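Local coordinates for secreted effector protein sseI (Salmonella enterica subsp. enterica serovar Typhimurium, PDB 4G2B) that is a secreted effector with a papain-like fold, which probably acts inside infected host cells as a cysteine-dependent deamidase of a host protein, at residues A[79-84]-A[143-148]; A[132-137]-A[161-166]; A[104-109]-A[122-127]. All coordinates share one frame; numbering follows the deposited sequence.

Interaction 1: residues A[79-84]-A[143-148]; sequences NHFAVV and IAANAY
Phe81 turns about chi1 (-59°), with CG beside its backbone N and anti to its carbonyl carbon, and this swing carries the far end of the ring, CE1 and CZ, into the end of helix 141-147. Asn79, two residues earlier on the same strand, takes a different first torsion (61°), in which CG stands between the backbone N and the carbonyl carbon and the amide faces the chain just after the helix. Its ND2 donates to Tyr148 O over 2.8 Å. The bond is nearly straight at the hydrogen (162°) and lies both in the carbonyl plane and close to the plane of the Asn79 amide, so the side-chain NH2 is well directed at that oxygen. Tyr148 O also lies 3.4 Å from Phe81 CZ, oblique to the ring. Ala144 O, by contrast, meets the ring edge in plane, 3.4 Å from Phe81 CE1, and also receives the backbone N of Tyr148. Carbon packing fills in around these oxygens: Phe81 CE1 comes within 3.6 Å of Ala145 CA and 4.0 Å of Tyr148 CB. Tyr148, the first residue to leave helical geometry, lends the contact its CB and carbonyl, whereas its ring leads away to Phe67 and Tyr134 and its hydroxyl bonds to Thr136. His80 packs on Cys42 and bonds through NE2 to Asp95, as would suit a Cys-His-Asp triad. The last turn of helix 141-147 meets strand 78-87 through Phe81 and Asn79, with strand 61-69 bonded to the latter strand and helix 42-56 touching Phe81 and Ala145 through Cys42 and Glu43.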
loop_
_atom_site.group_PDB
_atom_site.type_symbol
_atom_site.label_atom_id
_atom_site.label_comp_id
_atom_site.label_asym_id
_atom_site.label_seq_id
_atom_site.Cartn_x
_atom_site.Cartn_y
_atom_site.Cartn_z
ATOM N N ASN A 79 3.924 -13.772 15.185
ATOM C CA ASN A 79 4.951 -13.876 14.127
ATOM C C ASN A 79 4.343 -14.370 12.856
ATOM O O ASN A 79 3.180 -14.819 12.847
ATOM C CB ASN A 79 6.158 -14.743 14.552
ATOM C CG ASN A 79 5.793 -16.162 14.880
ATOM O OD1 ASN A 79 4.620 -16.554 14.730
ATOM N ND2 ASN A 79 6.818 -16.997 15.242
ATOM N N HIS A 80 5.097 -14.261 11.771
ATOM C CA HIS A 80 4.649 -14.722 10.493
ATOM C C HIS A 80 5.889 -14.869 9.602
ATOM O O HIS A 80 6.931 -14.275 9.886
ATOM C CB HIS A 80 3.584 -13.740 9.899
ATOM C CG HIS A 80 2.891 -14.263 8.682
ATOM N ND1 HIS A 80 1.967 -15.278 8.714
ATOM C CD2 HIS A 80 2.976 -13.885 7.381
ATOM C CE1 HIS A 80 1.591 -15.568 7.478
ATOM N NE2 HIS A 80 2.141 -14.688 6.659
ATOM N N PHE A 81 5.762 -15.653 8.527
ATOM C CA PHE A 81 6.840 -15.867 7.617
ATOM C C PHE A 81 6.309 -15.869 6.183
ATOM O O PHE A 81 5.138 -16.274 5.924
ATOM C CB PHE A 81 7.543 -17.223 7.933
ATOM C CG PHE A 81 8.092 -17.290 9.338
ATOM C CD1 PHE A 81 9.348 -16.776 9.609
ATOM C CD2 PHE A 81 7.358 -17.808 10.366
ATOM C CE1 PHE A 81 9.858 -16.786 10.910
ATOM C CE2 PHE A 81 7.857 -17.822 11.687
ATOM C CZ PHE A 81 9.117 -17.283 11.942
ATOM N N ALA A 82 7.136 -15.351 5.287
ATOM C CA ALA A 82 6.873 -15.353 3.837
ATOM C C ALA A 82 8.185 -15.609 3.146
ATOM O O ALA A 82 9.227 -15.572 3.773
ATOM C CB ALA A 82 6.313 -13.966 3.395
ATOM N N VAL A 83 8.175 -15.779 1.836
ATOM C CA VAL A 83 9.430 -16.043 1.115
ATOM C C VAL A 83 9.570 -15.009 0.013
ATOM O O VAL A 83 8.573 -14.647 -0.650
ATOM C CB VAL A 83 9.459 -17.488 0.476
ATOM C CG1 VAL A 83 10.869 -17.776 -0.180
ATOM C CG2 VAL A 83 9.105 -18.484 1.532
ATOM N N VAL A 84 10.791 -14.501 -0.147
ATOM C CA VAL A 84 11.121 -13.466 -1.140
ATOM C C VAL A 84 12.032 -14.073 -2.175
ATOM O O VAL A 84 12.962 -14.773 -1.830
ATOM C CB VAL A 84 11.808 -12.281 -0.484
ATOM C CG1 VAL A 84 11.780 -11.092 -1.421
ATOM C CG2 VAL A 84 11.109 -11.951 0.839
ATOM N N ILE A 143 17.230 -19.745 10.553
ATOM C CA ILE A 143 17.673 -18.537 11.248
ATOM C C ILE A 143 16.445 -17.560 11.393
ATOM O O ILE A 143 16.188 -16.980 12.449
ATOM C CB ILE A 143 18.810 -17.845 10.501
ATOM C CG1 ILE A 143 20.107 -18.668 10.509
ATOM C CG2 ILE A 143 19.058 -16.460 11.061
ATOM C CD1 ILE A 143 20.675 -18.683 11.792
ATOM N N ALA A 144 15.702 -17.409 10.307
ATOM C CA ALA A 144 14.444 -16.614 10.315
ATOM C C ALA A 144 13.482 -17.068 11.401
ATOM O O ALA A 144 12.940 -16.220 12.129
ATOM C CB ALA A 144 13.728 -16.699 8.908
ATOM N N ALA A 145 13.266 -18.400 11.522
ATOM C CA ALA A 145 12.293 -18.943 12.500
ATOM C C ALA A 145 12.765 -18.612 13.910
ATOM O O ALA A 145 11.986 -18.326 14.830
ATOM C CB ALA A 145 12.104 -20.471 12.327
ATOM N N ASN A 146 14.083 -18.609 14.072
ATOM C CA ASN A 146 14.689 -18.337 15.397
ATOM C C ASN A 146 14.638 -16.884 15.788
ATOM O O ASN A 146 14.373 -16.497 16.932
ATOM C CB ASN A 146 16.149 -18.707 15.254
ATOM C CG ASN A 146 16.601 -19.616 16.267
ATOM O OD1 ASN A 146 16.268 -20.826 16.221
ATOM N ND2 ASN A 146 17.433 -19.115 17.180
ATOM N N ALA A 147 14.961 -16.050 14.807
ATOM C CA ALA A 147 14.943 -14.636 15.001
ATOM C C ALA A 147 13.574 -14.154 15.324
ATOM O O ALA A 147 13.448 -13.198 16.061
ATOM C CB ALA A 147 15.416 -13.926 13.783
ATOM N N TYR A 148 12.547 -14.743 14.718
ATOM C CA TYR A 148 11.188 -14.223 14.879
ATOM C C TYR A 148 10.362 -15.330 15.546
ATOM O O TYR A 148 9.316 -15.777 15.016
ATOM C CB TYR A 148 10.554 -13.820 13.498
ATOM C CG TYR A 148 11.007 -12.447 13.057
ATOM C CD1 TYR A 148 12.230 -12.273 12.424
ATOM C CD2 TYR A 148 10.250 -11.315 13.347
ATOM C CE1 TYR A 148 12.681 -10.990 12.061
ATOM C CE2 TYR A 148 10.680 -10.068 13.018
ATOM C CZ TYR A 148 11.926 -9.900 12.379
ATOM O OH TYR A 148 12.349 -8.620 12.079
#

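Interaction 2: residues A[132-137]-A[161-166]; sequences LIYYTD and AGKVFV
Tyr135 and Val164 form a hydrogen-bonded pair where the short strand 164-165 closes one margin of the antiparallel sheet against strand 132-138. Tyr135 N reaches Val164 O at 2.9 Å, and Val164 N returns a bond to Tyr135 O; beyond them Val166 N donates to Ile133 O, a more bent bond (131° at the hydrogen) tilted from the carbonyl plane. On the Tyr135 side of the sheet, Val164 CB lies over one face of the tyrosine ring, 3.8 Å from its centroid, and Val166 CG2 meets the ring edge in plane. On the other side Tyr134 and Phe165, the non-hydrogen-bonded pair, run side by side: Tyr134 CB sits over one face of the Phe165 ring, Leu132 CD1 touches the ring's edge at Phe165 CD1 (3.8 Å), and the two aromatic planes meet obliquely at 49°. The aliphatic chain of Lys163, bent at chi2, passes Tyr134 CD1 with its CG at 3.9 Å. Before strand 164-165 begins, Gly162 O accepts from Thr136 OG1 (2.8 Å), which stands above the carbonyl plane. That hydroxyl also bonds to Tyr148 OH, and Tyr134 OH to Trp69 NE1. Where the regular pairing of main chains stops, a side-chain hydroxyl therefore continues the polar contact, with Tyr135 and Val164 packing on one face and Tyr134 and Phe165 on the other.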
loop_
_atom_site.group_PDB
_atom_site.type_symbol
_atom_site.label_atom_id
_atom_site.label_comp_id
_atom_site.label_asym_id
_atom_site.label_seq_id
_atom_site.Cartn_x
_atom_site.Cartn_y
_atom_site.Cartn_z
ATOM N N LEU A 132 1.925 -2.564 14.992
ATOM C CA LEU A 132 3.299 -2.426 14.589
ATOM C C LEU A 132 3.749 -3.689 13.864
ATOM O O LEU A 132 3.641 -4.796 14.399
ATOM C CB LEU A 132 4.152 -2.246 15.810
ATOM C CG LEU A 132 5.658 -2.243 15.582
ATOM C CD1 LEU A 132 6.155 -1.133 14.561
ATOM C CD2 LEU A 132 6.353 -2.073 16.940
ATOM N N ILE A 133 4.220 -3.524 12.630
ATOM C CA ILE A 133 4.595 -4.644 11.768
ATOM C C ILE A 133 5.971 -4.376 11.202
ATOM O O ILE A 133 6.276 -3.307 10.635
ATOM C CB ILE A 133 3.633 -4.888 10.620
ATOM C CG1 ILE A 133 2.225 -5.077 11.197
ATOM C CG2 ILE A 133 4.060 -6.083 9.806
ATOM C CD1 ILE A 133 1.112 -5.127 10.158
ATOM N N TYR A 134 6.824 -5.356 11.382
ATOM C CA TYR A 134 8.166 -5.210 10.910
ATOM C C TYR A 134 8.712 -6.574 10.632
ATOM O O TYR A 134 8.178 -7.601 11.120
ATOM C CB TYR A 134 9.006 -4.345 11.882
ATOM C CG TYR A 134 9.292 -4.906 13.228
ATOM C CD1 TYR A 134 10.173 -6.006 13.384
ATOM C CD2 TYR A 134 8.741 -4.338 14.366
ATOM C CE1 TYR A 134 10.445 -6.528 14.669
ATOM C CE2 TYR A 134 8.995 -4.851 15.632
ATOM C CZ TYR A 134 9.838 -5.944 15.786
ATOM O OH TYR A 134 10.084 -6.389 17.080
ATOM N N TYR A 135 9.716 -6.595 9.775
ATOM C CA TYR A 135 10.276 -7.836 9.304
ATOM C C TYR A 135 11.760 -7.727 9.044
ATOM O O TYR A 135 12.316 -6.641 9.039
ATOM C CB TYR A 135 9.594 -8.297 8.019
ATOM C CG TYR A 135 9.810 -7.407 6.803
ATOM C CD1 TYR A 135 10.975 -7.485 6.042
ATOM C CD2 TYR A 135 8.867 -6.456 6.429
ATOM C CE1 TYR A 135 11.164 -6.688 4.972
ATOM C CE2 TYR A 135 9.080 -5.671 5.323
ATOM C CZ TYR A 135 10.186 -5.789 4.597
ATOM O OH TYR A 135 10.354 -4.973 3.474
ATOM N N THR A 136 12.358 -8.889 8.802
ATOM C CA THR A 136 13.749 -9.003 8.353
ATOM C C THR A 136 13.817 -10.181 7.454
ATOM O O THR A 136 13.170 -11.180 7.738
ATOM C CB THR A 136 14.712 -9.309 9.513
ATOM O OG1 THR A 136 14.575 -8.320 10.521
ATOM C CG2 THR A 136 16.197 -9.351 9.031
ATOM N N ASP A 137 14.633 -10.067 6.424
ATOM C CA ASP A 137 14.836 -11.117 5.475
ATOM C C ASP A 137 16.141 -11.871 5.754
ATOM O O ASP A 137 17.141 -11.265 5.971
ATOM C CB ASP A 137 14.941 -10.498 4.084
ATOM C CG ASP A 137 13.586 -10.046 3.530
ATOM O OD1 ASP A 137 12.542 -10.524 3.991
ATOM O OD2 ASP A 137 13.584 -9.203 2.626
ATOM N N ALA A 161 17.822 -2.480 14.632
ATOM C CA ALA A 161 18.789 -2.657 13.562
ATOM C C ALA A 161 18.361 -3.853 12.791
ATOM O O ALA A 161 18.067 -4.866 13.369
ATOM C CB ALA A 161 20.223 -2.868 14.106
ATOM N N GLY A 162 18.315 -3.726 11.472
ATOM C CA GLY A 162 17.913 -4.790 10.591
ATOM C C GLY A 162 16.398 -5.080 10.543
ATOM O O GLY A 162 15.948 -5.975 9.854
ATOM N N LYS A 163 15.607 -4.365 11.287
ATOM C CA LYS A 163 14.147 -4.454 11.124
ATOM C C LYS A 163 13.663 -3.460 10.035
ATOM O O LYS A 163 14.152 -2.356 9.917
ATOM C CB LYS A 163 13.441 -4.109 12.423
ATOM C CG LYS A 163 13.856 -4.853 13.671
ATOM C CD LYS A 163 14.216 -6.311 13.496
ATOM C CE LYS A 163 14.467 -7.002 14.863
ATOM N NZ LYS A 163 15.284 -8.228 14.696
ATOM N N VAL A 164 12.689 -3.864 9.277
ATOM C CA VAL A 164 12.150 -3.071 8.217
ATOM C C VAL A 164 10.691 -2.895 8.543
ATOM O O VAL A 164 9.979 -3.878 8.760
ATOM C CB VAL A 164 12.310 -3.745 6.901
ATOM C CG1 VAL A 164 11.797 -2.781 5.770
ATOM C CG2 VAL A 164 13.767 -4.225 6.702
ATOM N N PHE A 165 10.243 -1.636 8.624
ATOM C CA PHE A 165 8.910 -1.315 9.186
ATOM C C PHE A 165 7.818 -1.183 8.139
ATOM O O PHE A 165 7.801 -0.283 7.293
ATOM C CB PHE A 165 9.027 -0.075 10.047
ATOM C CG PHE A 165 9.852 -0.288 11.195
ATOM C CD1 PHE A 165 9.284 -0.556 12.421
ATOM C CD2 PHE A 165 11.224 -0.347 11.065
ATOM C CE1 PHE A 165 10.102 -0.857 13.567
ATOM C CE2 PHE A 165 12.036 -0.595 12.172
ATOM C CZ PHE A 165 11.468 -0.871 13.424
ATOM N N VAL A 166 6.912 -2.129 8.158
ATOM C CA VAL A 166 5.744 -2.046 7.313
ATOM C C VAL A 166 4.821 -0.990 7.880
ATOM O O VAL A 166 4.223 -0.258 7.108
ATOM C CB VAL A 166 4.980 -3.401 7.238
ATOM C CG1 VAL A 166 3.576 -3.249 6.495
ATOM C CG2 VAL A 166 5.874 -4.396 6.511
#

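Interaction 3: residues A[104-109]-A[122-127]; sequences RGMSNL and CKYRMA
The ring of Tyr124 receives Leu109 CD1 over one face: the methyl stands 4.0 Å from the ring centroid, 29° off the normal, a CH-pi contact displaced toward CE2 and CZ. Met106 CE approaches the ring obliquely, 4.3 Å from Tyr124 CE2, while Trp120 of the same helix meets the ring as well. The phenol oxygen is engaged by Asp95 OD2. The other flat group, the Asn108 amide, extends toward the helix end; its ND2 is 3.5 Å from Met126 O. With CG beside the backbone N (chi1 -65°), Leu109 sends CD1 to the tyrosine and CD2 to Lys123 CG (3.6 Å); its side chain crosses that of Tyr124 at about a right angle.

Leu109, Met106 and Asn108 belong to a type I beta turn, Met106 to Leu109, tied by Leu109 N to Met106 O and lying in the loop between strands 90-95 and 113-116. The turn packs on the C-terminal end of helix 117-125; just after the helix, Ala127 CB lies 4.2 Å from Leu109 CG, with Met106 CB and Asn108 CB near it. A water joins the two backbones across this seam, accepting from Asn108 N at 2.8 Å and donating to Ala127 O at 2.7 Å. Lys123, bent at its second torsion, slides past Leu109 in the opposite direction, so that CG packs on Leu109 and CE comes near Asn108 O; its ammonium goes on to Asn11 OD1 and Tyr10 O. The helix end also faces the second subunit: Cys122 forms a disulfide with Cys122 of that subunit, and Met126 O accepts a hydrogen bond from its Thr9 OG1.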
loop_
_atom_site.group_PDB
_atom_site.type_symbol
_atom_site.label_atom_id
_atom_site.label_comp_id
_atom_site.label_asym_id
_atom_site.label_seq_id
_atom_site.Cartn_x
_atom_site.Cartn_y
_atom_site.Cartn_z
ATOM N N ARG A 104 -8.707 -12.535 12.469
ATOM C CA ARG A 104 -7.878 -12.184 13.605
ATOM C C ARG A 104 -7.404 -10.776 13.586
ATOM O O ARG A 104 -6.299 -10.530 14.003
ATOM C CB ARG A 104 -6.634 -13.037 13.626
ATOM C CG ARG A 104 -6.898 -14.465 13.556
ATOM C CD ARG A 104 -5.798 -15.146 14.255
ATOM N NE ARG A 104 -5.935 -16.588 14.129
ATOM C CZ ARG A 104 -5.460 -17.462 15.017
ATOM N NH1 ARG A 104 -4.841 -17.055 16.134
ATOM N NH2 ARG A 104 -5.636 -18.759 14.800
ATOM N N GLY A 105 -8.204 -9.846 13.097
ATOM C CA GLY A 105 -7.844 -8.424 13.138
ATOM C C GLY A 105 -7.432 -7.860 11.806
ATOM O O GLY A 105 -7.251 -6.666 11.665
ATOM N N MET A 106 -7.226 -8.706 10.807
ATOM C CA MET A 106 -6.716 -8.200 9.553
ATOM C C MET A 106 -7.507 -8.812 8.441
ATOM O O MET A 106 -7.008 -9.636 7.660
ATOM C CB MET A 106 -5.210 -8.460 9.442
ATOM C CG MET A 106 -4.450 -7.880 10.612
ATOM S SD MET A 106 -2.701 -7.689 10.277
ATOM C CE MET A 106 -2.351 -9.332 9.730
ATOM N N SER A 107 -8.763 -8.365 8.362
ATOM C CA SER A 107 -9.762 -8.965 7.470
ATOM C C SER A 107 -9.479 -8.693 5.997
ATOM O O SER A 107 -9.854 -9.489 5.143
ATOM C CB SER A 107 -11.191 -8.528 7.870
ATOM O OG SER A 107 -11.314 -7.139 7.710
ATOM N N ASN A 108 -8.753 -7.618 5.699
ATOM C CA ASN A 108 -8.261 -7.381 4.369
ATOM C C ASN A 108 -7.291 -8.477 3.870
ATOM O O ASN A 108 -7.122 -8.636 2.696
ATOM C CB ASN A 108 -7.690 -5.974 4.277
ATOM C CG ASN A 108 -8.727 -4.906 4.707
ATOM O OD1 ASN A 108 -9.941 -5.204 4.809
ATOM N ND2 ASN A 108 -8.258 -3.665 4.983
ATOM N N LEU A 109 -6.728 -9.281 4.764
ATOM C CA LEU A 109 -5.884 -10.395 4.361
ATOM C C LEU A 109 -6.724 -11.659 4.202
ATOM O O LEU A 109 -6.746 -12.488 5.069
ATOM C CB LEU A 109 -4.757 -10.614 5.401
ATOM C CG LEU A 109 -3.696 -9.506 5.571
ATOM C CD1 LEU A 109 -2.603 -10.025 6.511
ATOM C CD2 LEU A 109 -3.072 -9.092 4.253
ATOM N N CYS A 122 2.191 -2.845 0.950
ATOM C CA CYS A 122 0.923 -2.061 0.974
ATOM C C CYS A 122 -0.192 -2.882 1.585
ATOM O O CYS A 122 -0.960 -2.382 2.388
ATOM C CB CYS A 122 0.523 -1.581 -0.430
ATOM S SG CYS A 122 1.528 -0.236 -0.942
ATOM N N LYS A 123 -0.247 -4.162 1.215
ATOM C CA LYS A 123 -1.267 -5.064 1.684
ATOM C C LYS A 123 -1.260 -5.146 3.202
ATOM O O LYS A 123 -2.312 -5.015 3.871
ATOM C CB LYS A 123 -1.096 -6.452 1.079
ATOM C CG LYS A 123 -2.266 -7.356 1.203
ATOM C CD LYS A 123 -3.362 -7.070 0.172
ATOM C CE LYS A 123 -4.614 -7.804 0.433
ATOM N NZ LYS A 123 -5.543 -7.707 -0.731
ATOM N N TYR A 124 -0.090 -5.349 3.764
ATOM C CA TYR A 124 0.023 -5.390 5.191
ATOM C C TYR A 124 -0.195 -4.034 5.834
ATOM O O TYR A 124 -0.852 -3.973 6.845
ATOM C CB TYR A 124 1.381 -6.011 5.661
ATOM C CG TYR A 124 1.319 -7.522 5.720
ATOM C CD1 TYR A 124 1.378 -8.271 4.567
ATOM C CD2 TYR A 124 1.056 -8.188 6.906
ATOM C CE1 TYR A 124 1.216 -9.615 4.614
ATOM C CE2 TYR A 124 0.916 -9.538 6.950
ATOM C CZ TYR A 124 1.024 -10.245 5.792
ATOM O OH TYR A 124 0.919 -11.611 5.810
ATOM N N ARG A 125 0.352 -2.972 5.245
ATOM C CA ARG A 125 0.296 -1.640 5.834
ATOM C C ARG A 125 -1.170 -1.218 5.967
ATOM O O ARG A 125 -1.634 -0.697 7.013
ATOM C CB ARG A 125 1.077 -0.670 4.933
ATOM C CG ARG A 125 1.057 0.828 5.216
ATOM C CD ARG A 125 1.944 1.542 4.173
ATOM N NE ARG A 125 2.975 2.085 4.974
ATOM C CZ ARG A 125 4.253 2.162 4.746
ATOM N NH1 ARG A 125 4.836 1.749 3.655
ATOM N NH2 ARG A 125 4.931 2.749 5.699
ATOM N N MET A 126 -1.916 -1.477 4.910
ATOM C CA MET A 126 -3.260 -0.956 4.880
ATOM C C MET A 126 -4.297 -1.902 5.549
ATOM O O MET A 126 -5.472 -1.609 5.525
ATOM C CB MET A 126 -3.648 -0.685 3.432
ATOM C CG MET A 126 -2.916 0.385 2.760
ATOM S SD MET A 126 -2.554 1.857 3.678
ATOM C CE MET A 126 -4.196 2.685 3.649
ATOM N N ALA A 127 -3.854 -3.026 6.113
ATOM C CA ALA A 127 -4.703 -4.026 6.697
ATOM C C ALA A 127 -4.869 -3.734 8.186
ATOM O O ALA A 127 -5.753 -4.289 8.801
ATOM C CB ALA A 127 -4.138 -5.424 6.512
HETATM O O HOH W 1 -7.526 -5.883 7.500
#

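Interactions 1 and 2 both reach the antiparallel sheet, on strands 78-87 and 132-138, with strand 61-69 between them; their centres are 11 Å apart. They interlock along the chain, their segments alternating, and join directly where Tyr148 OH lies 2.7 Å from Thr136 OG1, a probable hydrogen bond. Interaction 3 is nested inside the loop closed by interaction 1 and ends before interaction 2 begins. Its centre is about 18 Å from that of interaction 1, beyond the chain's centre, and 16 Å from that of interaction 2. Tyr124 packs on Val166; its hydroxyl packs near His80 and, like His80, bonds to Asp95, which connects the helix facing the second subunit to the presumed active-site region.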